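Local coordinates for phage-related protein (Bordetella bronchiseptica RB50, PDB 3BJQ) that is of unproven function but probably acts as a coat-type protein related to phage major capsid proteins, the subunits from which viral shells are built, at residues E[147-153]-E[310-315]; E[180-186]-E[239-245]; E[130-134]-E[306-310]. All blocks are in the same frame, centred on the assembly; numbering follows the deposited sequence.

Interaction 1. Residues E[147-153]-E[310-315]; sequences GSARWTS and DAGLPA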
loop_
_atom_site.group_PDB
_atom_site.type_symbol
_atom_site.label_atom_id
_atom_site.label_comp_id
_atom_site.label_asym_id
_atom_site.label_seq_id
_atom_site.Cartn_x
_atom_site.Cartn_y
_atom_site.Cartn_z
ATOM N N GLY E 147 33.138 -57.632 -14.514
ATOM C CA GLY E 147 34.285 -58.088 -13.745
ATOM C C GLY E 147 35.107 -56.962 -13.169
ATOM O O GLY E 147 34.566 -56.069 -12.534
ATOM N N SER E 148 36.410 -56.997 -13.428
ATOM C CA SER E 148 37.359 -56.028 -12.868
ATOM C C SER E 148 37.253 -54.601 -13.433
ATOM O O SER E 148 37.973 -53.702 -12.974
ATOM C CB SER E 148 38.784 -56.562 -13.067
ATOM O OG SER E 148 39.052 -56.736 -14.458
ATOM N N ALA E 149 36.382 -54.401 -14.425
ATOM C CA ALA E 149 36.106 -53.075 -14.971
ATOM C C ALA E 149 35.091 -52.357 -14.104
ATOM O O ALA E 149 34.970 -51.135 -14.186
ATOM C CB ALA E 149 35.600 -53.165 -16.412
ATOM N N ARG E 150 34.367 -53.115 -13.270
ATOM C CA ARG E 150 33.411 -52.533 -12.331
ATOM C C ARG E 150 34.157 -51.770 -11.245
ATOM O O ARG E 150 35.231 -52.198 -10.804
ATOM C CB ARG E 150 32.515 -53.598 -11.698
ATOM C CG ARG E 150 31.647 -54.301 -12.690
ATOM C CD ARG E 150 30.936 -55.460 -12.050
ATOM N NE ARG E 150 29.980 -56.040 -12.981
ATOM C CZ ARG E 150 29.218 -57.095 -12.730
ATOM N NH1 ARG E 150 29.292 -57.718 -11.569
ATOM N NH2 ARG E 150 28.377 -57.523 -13.661
ATOM N N TRP E 151 33.560 -50.660 -10.804
ATOM C CA TRP E 151 34.231 -49.672 -9.945
ATOM C C TRP E 151 34.573 -50.165 -8.546
ATOM O O TRP E 151 35.324 -49.504 -7.820
ATOM C CB TRP E 151 33.371 -48.405 -9.859
ATOM C CG TRP E 151 33.277 -47.639 -11.152
ATOM C CD1 TRP E 151 33.619 -48.074 -12.404
ATOM C CD2 TRP E 151 32.755 -46.316 -11.323
ATOM N NE1 TRP E 151 33.398 -47.088 -13.323
ATOM C CE2 TRP E 151 32.841 -46.009 -12.696
ATOM C CE3 TRP E 151 32.242 -45.355 -10.444
ATOM C CZ2 TRP E 151 32.442 -44.789 -13.210
ATOM C CZ3 TRP E 151 31.847 -44.127 -10.958
ATOM C CH2 TRP E 151 31.963 -43.855 -12.329
ATOM N N THR E 152 33.965 -51.283 -8.162
ATOM C CA THR E 152 34.260 -51.978 -6.920
ATOM C C THR E 152 35.629 -52.680 -6.973
ATOM O O THR E 152 36.205 -53.001 -5.935
ATOM C CB THR E 152 33.187 -53.023 -6.630
ATOM O OG1 THR E 152 32.978 -53.807 -7.802
ATOM C CG2 THR E 152 31.870 -52.341 -6.241
ATOM N N SER E 153 36.141 -52.927 -8.184
ATOM C CA SER E 153 37.463 -53.485 -8.346
ATOM C C SER E 153 38.547 -52.399 -8.271
ATOM O O SER E 153 38.422 -51.342 -8.892
ATOM C CB SER E 153 37.597 -54.202 -9.688
ATOM O OG SER E 153 38.947 -54.622 -9.907
ATOM N N ASP E 310 26.193 -51.051 -14.441
ATOM C CA ASP E 310 26.832 -51.960 -13.480
ATOM C C ASP E 310 28.126 -51.500 -12.806
ATOM O O ASP E 310 28.835 -52.314 -12.205
ATOM C CB ASP E 310 26.970 -53.350 -14.104
ATOM C CG ASP E 310 25.612 -53.939 -14.482
ATOM O OD1 ASP E 310 24.602 -53.452 -13.925
ATOM O OD2 ASP E 310 25.567 -54.856 -15.330
ATOM N N ALA E 311 28.405 -50.203 -12.857
ATOM C CA ALA E 311 29.592 -49.659 -12.208
ATOM C C ALA E 311 29.682 -50.098 -10.740
ATOM O O ALA E 311 30.738 -50.488 -10.260
ATOM C CB ALA E 311 29.597 -48.146 -12.311
ATOM N N GLY E 312 28.556 -50.087 -10.044
ATOM C CA GLY E 312 28.547 -50.358 -8.617
ATOM C C GLY E 312 28.342 -51.784 -8.171
ATOM O O GLY E 312 28.208 -52.023 -6.978
ATOM N N LEU E 313 28.299 -52.728 -9.107
ATOM C CA LEU E 313 28.141 -54.147 -8.767
ATOM C C LEU E 313 29.496 -54.757 -8.358
ATOM O O LEU E 313 30.549 -54.326 -8.842
ATOM C CB LEU E 313 27.562 -54.948 -9.944
ATOM C CG LEU E 313 26.076 -54.866 -10.306
ATOM C CD1 LEU E 313 25.796 -55.722 -11.527
ATOM C CD2 LEU E 313 25.156 -55.269 -9.128
ATOM N N PRO E 314 29.477 -55.764 -7.463
ATOM C CA PRO E 314 30.708 -56.440 -7.060
ATOM C C PRO E 314 31.468 -56.982 -8.254
ATOM O O PRO E 314 30.843 -57.498 -9.182
ATOM C CB PRO E 314 30.209 -57.596 -6.186
ATOM C CG PRO E 314 28.912 -57.145 -5.671
ATOM C CD PRO E 314 28.300 -56.325 -6.769
ATOM N N ALA E 315 32.795 -56.854 -8.236
ATOM C CA ALA E 315 33.646 -57.314 -9.352
ATOM C C ALA E 315 33.693 -58.833 -9.441
ATOM O O ALA E 315 33.658 -59.409 -10.531
ATOM C CB ALA E 315 35.055 -56.764 -9.203
HETATM O O HOH W 1 27.947 -56.218 -16.213
#

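Interaction 2. Residues E[180-186]-E[239-245]; sequences LMLSRKA and DVWGPDV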
loop_
_atom_site.group_PDB
_atom_site.type_symbol
_atom_site.label_atom_id
_atom_site.label_comp_id
_atom_site.label_asym_id
_atom_site.label_seq_id
_atom_site.Cartn_x
_atom_site.Cartn_y
_atom_site.Cartn_z
ATOM N N LEU E 180 26.162 -35.401 -13.867
ATOM C CA LEU E 180 26.648 -36.775 -13.667
ATOM C C LEU E 180 25.819 -37.372 -12.544
ATOM O O LEU E 180 25.760 -36.797 -11.469
ATOM C CB LEU E 180 28.158 -36.801 -13.365
ATOM C CG LEU E 180 28.895 -38.158 -13.460
ATOM C CD1 LEU E 180 30.341 -37.958 -13.889
ATOM C CD2 LEU E 180 28.841 -38.868 -12.153
HETATM N N MSE E 181 25.135 -38.488 -12.831
HETATM C CA MSE E 181 24.375 -39.233 -11.855
HETATM C C MSE E 181 25.200 -40.441 -11.377
HETATM O O MSE E 181 25.492 -41.341 -12.152
HETATM C CB MSE E 181 23.065 -39.747 -12.484
HETATM C CG MSE E 181 22.014 -40.246 -11.518
HETATM SE SE MSE E 181 22.338 -41.917 -10.605
HETATM C CE MSE E 181 22.523 -43.083 -12.103
ATOM N N LEU E 182 25.583 -40.439 -10.109
ATOM C CA LEU E 182 26.213 -41.597 -9.471
ATOM C C LEU E 182 25.165 -42.279 -8.607
ATOM O O LEU E 182 24.628 -41.645 -7.686
ATOM C CB LEU E 182 27.332 -41.157 -8.534
ATOM C CG LEU E 182 28.519 -40.391 -9.106
ATOM C CD1 LEU E 182 29.469 -40.024 -8.002
ATOM C CD2 LEU E 182 29.215 -41.253 -10.143
ATOM N N SER E 183 24.901 -43.556 -8.847
ATOM C CA SER E 183 24.051 -44.294 -7.936
ATOM C C SER E 183 24.782 -44.434 -6.606
ATOM O O SER E 183 25.994 -44.376 -6.546
ATOM C CB SER E 183 23.754 -45.677 -8.461
ATOM O OG SER E 183 24.952 -46.447 -8.590
ATOM N N ARG E 184 24.024 -44.643 -5.547
ATOM C CA ARG E 184 24.542 -44.844 -4.205
ATOM C C ARG E 184 25.707 -45.842 -4.206
ATOM O O ARG E 184 26.768 -45.576 -3.635
ATOM C CB ARG E 184 23.375 -45.363 -3.357
ATOM C CG ARG E 184 23.608 -45.511 -1.888
ATOM C CD ARG E 184 22.276 -45.886 -1.215
ATOM N NE ARG E 184 21.906 -47.267 -1.477
ATOM C CZ ARG E 184 21.996 -48.260 -0.594
ATOM N NH1 ARG E 184 22.424 -48.044 0.643
ATOM N NH2 ARG E 184 21.636 -49.488 -0.943
ATOM N N LYS E 185 25.491 -46.980 -4.866
ATOM C CA LYS E 185 26.506 -48.017 -4.995
ATOM C C LYS E 185 27.758 -47.571 -5.753
ATOM O O LYS E 185 28.864 -47.891 -5.350
ATOM C CB LYS E 185 25.925 -49.233 -5.693
ATOM C CG LYS E 185 25.046 -50.068 -4.801
ATOM C CD LYS E 185 24.327 -51.150 -5.618
ATOM C CE LYS E 185 23.707 -52.219 -4.717
ATOM N NZ LYS E 185 23.053 -51.647 -3.512
ATOM N N ALA E 186 27.586 -46.854 -6.855
ATOM C CA ALA E 186 28.734 -46.338 -7.591
ATOM C C ALA E 186 29.486 -45.292 -6.770
ATOM O O ALA E 186 30.717 -45.240 -6.817
ATOM C CB ALA E 186 28.321 -45.762 -8.931
ATOM N N ASP E 239 17.432 -50.320 -5.006
ATOM C CA ASP E 239 17.864 -48.972 -5.390
ATOM C C ASP E 239 17.213 -48.579 -6.700
ATOM O O ASP E 239 17.378 -49.279 -7.701
ATOM C CB ASP E 239 19.384 -48.899 -5.575
ATOM C CG ASP E 239 20.163 -49.183 -4.294
ATOM O OD1 ASP E 239 19.580 -49.152 -3.218
ATOM O OD2 ASP E 239 21.378 -49.435 -4.356
ATOM N N VAL E 240 16.530 -47.434 -6.710
ATOM C CA VAL E 240 15.830 -46.959 -7.898
ATOM C C VAL E 240 16.846 -46.726 -9.055
ATOM O O VAL E 240 16.558 -46.988 -10.214
ATOM C CB VAL E 240 15.013 -45.675 -7.564
ATOM C CG1 VAL E 240 14.375 -45.060 -8.817
ATOM C CG2 VAL E 240 13.960 -45.962 -6.484
ATOM N N TRP E 241 18.033 -46.214 -8.722
ATOM C CA TRP E 241 19.037 -45.884 -9.740
ATOM C C TRP E 241 20.067 -47.006 -9.927
ATOM O O TRP E 241 21.131 -46.805 -10.549
ATOM C CB TRP E 241 19.699 -44.542 -9.392
ATOM C CG TRP E 241 18.706 -43.476 -9.429
ATOM C CD1 TRP E 241 17.980 -43.018 -8.381
ATOM C CD2 TRP E 241 18.262 -42.747 -10.581
ATOM N NE1 TRP E 241 17.094 -42.070 -8.804
ATOM C CE2 TRP E 241 17.250 -41.868 -10.148
ATOM C CE3 TRP E 241 18.616 -42.756 -11.941
ATOM C CZ2 TRP E 241 16.604 -40.967 -11.012
ATOM C CZ3 TRP E 241 17.977 -41.864 -12.804
ATOM C CH2 TRP E 241 16.978 -40.989 -12.340
ATOM N N GLY E 242 19.730 -48.187 -9.403
ATOM C CA GLY E 242 20.495 -49.393 -9.594
ATOM C C GLY E 242 21.952 -49.237 -9.236
ATOM O O GLY E 242 22.290 -48.435 -8.355
ATOM N N PRO E 243 22.826 -50.022 -9.889
ATOM C CA PRO E 243 24.262 -49.910 -9.672
ATOM C C PRO E 243 24.941 -49.047 -10.740
ATOM O O PRO E 243 26.150 -49.128 -10.929
ATOM C CB PRO E 243 24.710 -51.367 -9.790
ATOM C CG PRO E 243 23.802 -51.934 -10.833
ATOM C CD PRO E 243 22.528 -51.112 -10.837
ATOM N N ASP E 244 24.172 -48.173 -11.385
ATOM C CA ASP E 244 24.635 -47.497 -12.585
ATOM C C ASP E 244 25.221 -46.107 -12.393
ATOM O O ASP E 244 25.146 -45.511 -11.325
ATOM C CB ASP E 244 23.489 -47.409 -13.589
ATOM C CG ASP E 244 22.952 -48.768 -13.995
ATOM O OD1 ASP E 244 23.646 -49.802 -13.821
ATOM O OD2 ASP E 244 21.832 -48.792 -14.533
ATOM N N VAL E 245 25.856 -45.634 -13.465
ATOM C CA VAL E 245 26.342 -44.262 -13.568
ATOM C C VAL E 245 25.809 -43.723 -14.878
ATOM O O VAL E 245 25.688 -44.477 -15.835
ATOM C CB VAL E 245 27.863 -44.216 -13.517
ATOM C CG1 VAL E 245 28.385 -42.804 -13.810
ATOM C CG2 VAL E 245 28.312 -44.726 -12.141
HETATM O O HOH W 2 23.003 -47.909 -5.797
#

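Interaction 3. Residues E[130-134]-E[306-310]; sequences IALDP and YLIED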
loop_
_atom_site.group_PDB
_atom_site.type_symbol
_atom_site.label_atom_id
_atom_site.label_comp_id
_atom_site.label_asym_id
_atom_site.label_seq_id
_atom_site.Cartn_x
_atom_site.Cartn_y
_atom_site.Cartn_z
ATOM N N ILE E 130 13.640 -44.859 -17.654
ATOM C CA ILE E 130 13.988 -44.351 -18.968
ATOM C C ILE E 130 15.483 -44.133 -19.112
ATOM O O ILE E 130 16.088 -44.666 -20.036
ATOM C CB ILE E 130 13.274 -43.014 -19.271
ATOM C CG1 ILE E 130 11.766 -43.222 -19.401
ATOM C CG2 ILE E 130 13.788 -42.429 -20.562
ATOM C CD1 ILE E 130 11.035 -41.933 -19.437
ATOM N N ALA E 131 16.071 -43.339 -18.225
ATOM C CA ALA E 131 17.497 -42.988 -18.348
ATOM C C ALA E 131 18.436 -44.179 -18.292
ATOM O O ALA E 131 19.453 -44.180 -18.980
ATOM C CB ALA E 131 17.884 -41.982 -17.316
ATOM N N LEU E 132 18.093 -45.195 -17.501
ATOM C CA LEU E 132 18.980 -46.355 -17.297
ATOM C C LEU E 132 18.622 -47.560 -18.172
ATOM O O LEU E 132 19.071 -48.686 -17.931
ATOM C CB LEU E 132 18.975 -46.765 -15.827
ATOM C CG LEU E 132 19.276 -45.625 -14.847
ATOM C CD1 LEU E 132 19.366 -46.189 -13.418
ATOM C CD2 LEU E 132 20.549 -44.884 -15.198
ATOM N N ASP E 133 17.836 -47.309 -19.205
ATOM C CA ASP E 133 17.435 -48.334 -20.148
ATOM C C ASP E 133 18.433 -48.354 -21.299
ATOM O O ASP E 133 18.476 -47.397 -22.086
ATOM C CB ASP E 133 16.046 -48.004 -20.659
ATOM C CG ASP E 133 15.510 -49.030 -21.618
ATOM O OD1 ASP E 133 16.215 -50.010 -21.920
ATOM O OD2 ASP E 133 14.377 -48.821 -22.098
ATOM N N PRO E 134 19.261 -49.432 -21.387
ATOM C CA PRO E 134 20.309 -49.470 -22.403
ATOM C C PRO E 134 19.771 -49.531 -23.832
ATOM O O PRO E 134 20.477 -49.178 -24.774
ATOM C CB PRO E 134 21.082 -50.740 -22.050
ATOM C CG PRO E 134 20.136 -51.578 -21.307
ATOM C CD PRO E 134 19.268 -50.648 -20.552
ATOM N N TYR E 306 24.559 -40.632 -21.778
ATOM C CA TYR E 306 25.498 -41.740 -21.823
ATOM C C TYR E 306 25.286 -42.645 -20.605
ATOM O O TYR E 306 25.318 -42.170 -19.481
ATOM C CB TYR E 306 26.920 -41.186 -21.844
ATOM C CG TYR E 306 27.995 -42.223 -22.135
ATOM C CD1 TYR E 306 28.473 -43.055 -21.127
ATOM C CD2 TYR E 306 28.545 -42.346 -23.404
ATOM C CE1 TYR E 306 29.442 -43.989 -21.378
ATOM C CE2 TYR E 306 29.527 -43.273 -23.670
ATOM C CZ TYR E 306 29.977 -44.095 -22.649
ATOM O OH TYR E 306 30.950 -45.028 -22.877
ATOM N N LEU E 307 25.087 -43.937 -20.835
ATOM C CA LEU E 307 24.860 -44.882 -19.756
ATOM C C LEU E 307 26.053 -45.821 -19.498
ATOM O O LEU E 307 26.561 -46.476 -20.423
ATOM C CB LEU E 307 23.632 -45.708 -20.088
ATOM C CG LEU E 307 23.196 -46.784 -19.093
ATOM C CD1 LEU E 307 22.804 -46.191 -17.721
ATOM C CD2 LEU E 307 22.084 -47.569 -19.745
ATOM N N ILE E 308 26.474 -45.890 -18.232
ATOM C CA ILE E 308 27.528 -46.805 -17.781
ATOM C C ILE E 308 26.855 -47.804 -16.843
ATOM O O ILE E 308 26.714 -47.540 -15.657
ATOM C CB ILE E 308 28.640 -46.058 -17.005
ATOM C CG1 ILE E 308 29.312 -45.010 -17.882
ATOM C CG2 ILE E 308 29.704 -47.036 -16.472
ATOM C CD1 ILE E 308 30.289 -44.122 -17.115
ATOM N N GLU E 309 26.456 -48.960 -17.373
ATOM C CA GLU E 309 25.764 -49.957 -16.561
ATOM C C GLU E 309 26.703 -50.735 -15.632
ATOM O O GLU E 309 27.832 -51.057 -15.998
ATOM C CB GLU E 309 25.076 -51.006 -17.428
ATOM C CG GLU E 309 24.023 -50.557 -18.379
ATOM C CD GLU E 309 23.350 -51.763 -19.038
ATOM O OE1 GLU E 309 22.478 -52.377 -18.379
ATOM O OE2 GLU E 309 23.711 -52.096 -20.196
ATOM N N ASP E 310 26.193 -51.051 -14.441
ATOM C CA ASP E 310 26.832 -51.960 -13.480
ATOM C C ASP E 310 28.126 -51.500 -12.806
ATOM O O ASP E 310 28.835 -52.314 -12.205
ATOM C CB ASP E 310 26.970 -53.350 -14.104
ATOM C CG ASP E 310 25.612 -53.939 -14.482
ATOM O OD1 ASP E 310 24.602 -53.452 -13.925
ATOM O OD2 ASP E 310 25.567 -54.856 -15.330
#

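Interaction 1. Residues E[147-153]-E[310-315]
R150 and A311 come within 4.8 Å of each other at their CA atoms, where the type I turn R150 to S153 meets a second type I turn, D310 to L313, and W151 N reaches across to A311 O (2.9 Å) in the carbonyl plane, on a lone pair. At the far end G147 and A315 run close enough to exchange CA-H...O contacts in both directions. The side chain of R150 does most of the spanning. Its chain is extended from CG to NE and passes beside the carbonyls of D310 and L313; NH1 then meets P314 O at 2.9 Å with an N-H...O angle of 154°, the acceptor lying in the guanidinium plane. L313 lies over one guanidinium face, its CD1 offset toward the rim, while NE turns to L145 O. NH2 is joined to D310 OD2 through a water, for the two charged groups, 4.2 Å apart between NH2 and OD2, are badly oriented for a direct bond. T152 adds a short bond from OG1 to L313 O (2.7 Å); a chi1 of 49° sets that hydroxyl between its own N and carbonyl carbon. W151 offers a ring face to A311 CB, a CH-pi contact 3.8 Å from CB to the five-membered-ring centroid, and its NE1 is engaged by D161. Beside these, S153 CB packs on A315 CB. In the three assigned direct hydrogen bonds 147-153 supplies the donor and the carbonyls of A311, L313 and P314 accept, so the C-terminal tail is gripped chiefly by its backbone, while the opposite charges of R150 and D310 probably still attract across their shared water.

Interaction 2. Residues E[180-186]-E[239-245]
Tucked back over the main chain (chi1 62°), S183 OG donates to D244 O at 2.9 Å, and a bend at chi3 (74°) in R184 turns its guanidinium onto D239. The D244 carbonyl takes two donors from one residue, S183 N at 3.2 Å, nearly in line with the C=O bond, and S183 OG. That hydroxyl also accepts from A186 N as the N-cap of helix 184-191: a serine at an N-cap can serve the helix start and a neighbouring loop at once, as S183 does here. D239 draws the first two residues of the helix, R184 and K185, into a salt-bridge network: R184 NH2 meets OD1 at 3.1 Å on its syn lone pair, with guanidinium and carboxylate planes 89° apart, whereas K185 NZ reaches OD2 (2.9 Å) from above the carboxylate plane. A water ties K185 N, at the helix start, to D239 OD2 and G242 O. On the apolar side, selenomethionine M181 lays SE obliquely by W241, 4.7 Å from its five-membered-ring centroid, a Met-aromatic contact, and A186 CB presses on V245 CG2 at a tight 3.4 Å. L182 and V245 form an antiparallel, non-hydrogen-bonded pair. Strand 221-230 pairs with 179-183 on its other edge; helix 210-217 packs on L182, and helix 105-131 receives W241, whose NE1 bonds to E124.

Interaction 3. Residues E[130-134]-E[306-310]
E309 brings its carboxylate to P134 without any hydrogen bond: OE2 lies 3.5 Å from P134 CB, the closest that a polar side-chain atom comes to the other segment. The E309 chain, extended beyond CG, crosses the proline at about a right angle, and both carboxylate oxygens come alongside ring carbon CG. A polar group thus rests against the flank of a proline ring. The rest is apolar and centres on L307. With CG anti to the backbone N (chi1 180°), its two methyls part company on the facing helix end and loop: CD1 touches L132 CD2 at 3.6 Å, the two leucines crossing nearly at right angles, while CD2 settles 3.7 Å from P134 CA and equally close, 3.7 Å, to L132 O. The same CD1 lies 4.1 Å from A131 O, in the last turn of the helix.

L132 is the first residue to leave the helical conformation at the end of helix 105-131, and a bond from D133 N to I130 O (3.3 Å) shapes the exit. In a protein matched to a phage capsid family this long helix is consistent with the spine helix of the HK97-type coat fold, and its C-terminal end packs against a mixed six-stranded sheet. Strand 305-309 lies inside that sheet, parallel to 142-144 and antiparallel to 245-248. L307 points toward the end of helix 105-131; its neighbour Y306 points away, and its side chain packs on helix 158-173.

The loop after the helix is itself fastened to its surroundings, A131 O being bonded by Y137 OH and P134 O by K142 NZ. L132 also touches W241 and D244 in the loop before strand 245-248.

All three contacts cluster on the same side of the chain's centre, around the mixed six-stranded sheet. Interaction 2 lies about 12 Å from interaction 1 and about 10 Å from interaction 3, centre to centre; 1 and 3 are about 15 Å apart. Along the chain the segments come as 130-134, 147-153, 180-186, 239-245, 306-310 and 310-315, so interactions 1 and 3 interleave and share D310, while both segments of interaction 2 fall between theirs. D244 OD1 receives D310 N, P243 O receives G312 N, and V245 O receives I308 N. The C-terminal strand and tail therefore knit the end of helix 105-131, the sheet and the loop 147-153 into one compact unit.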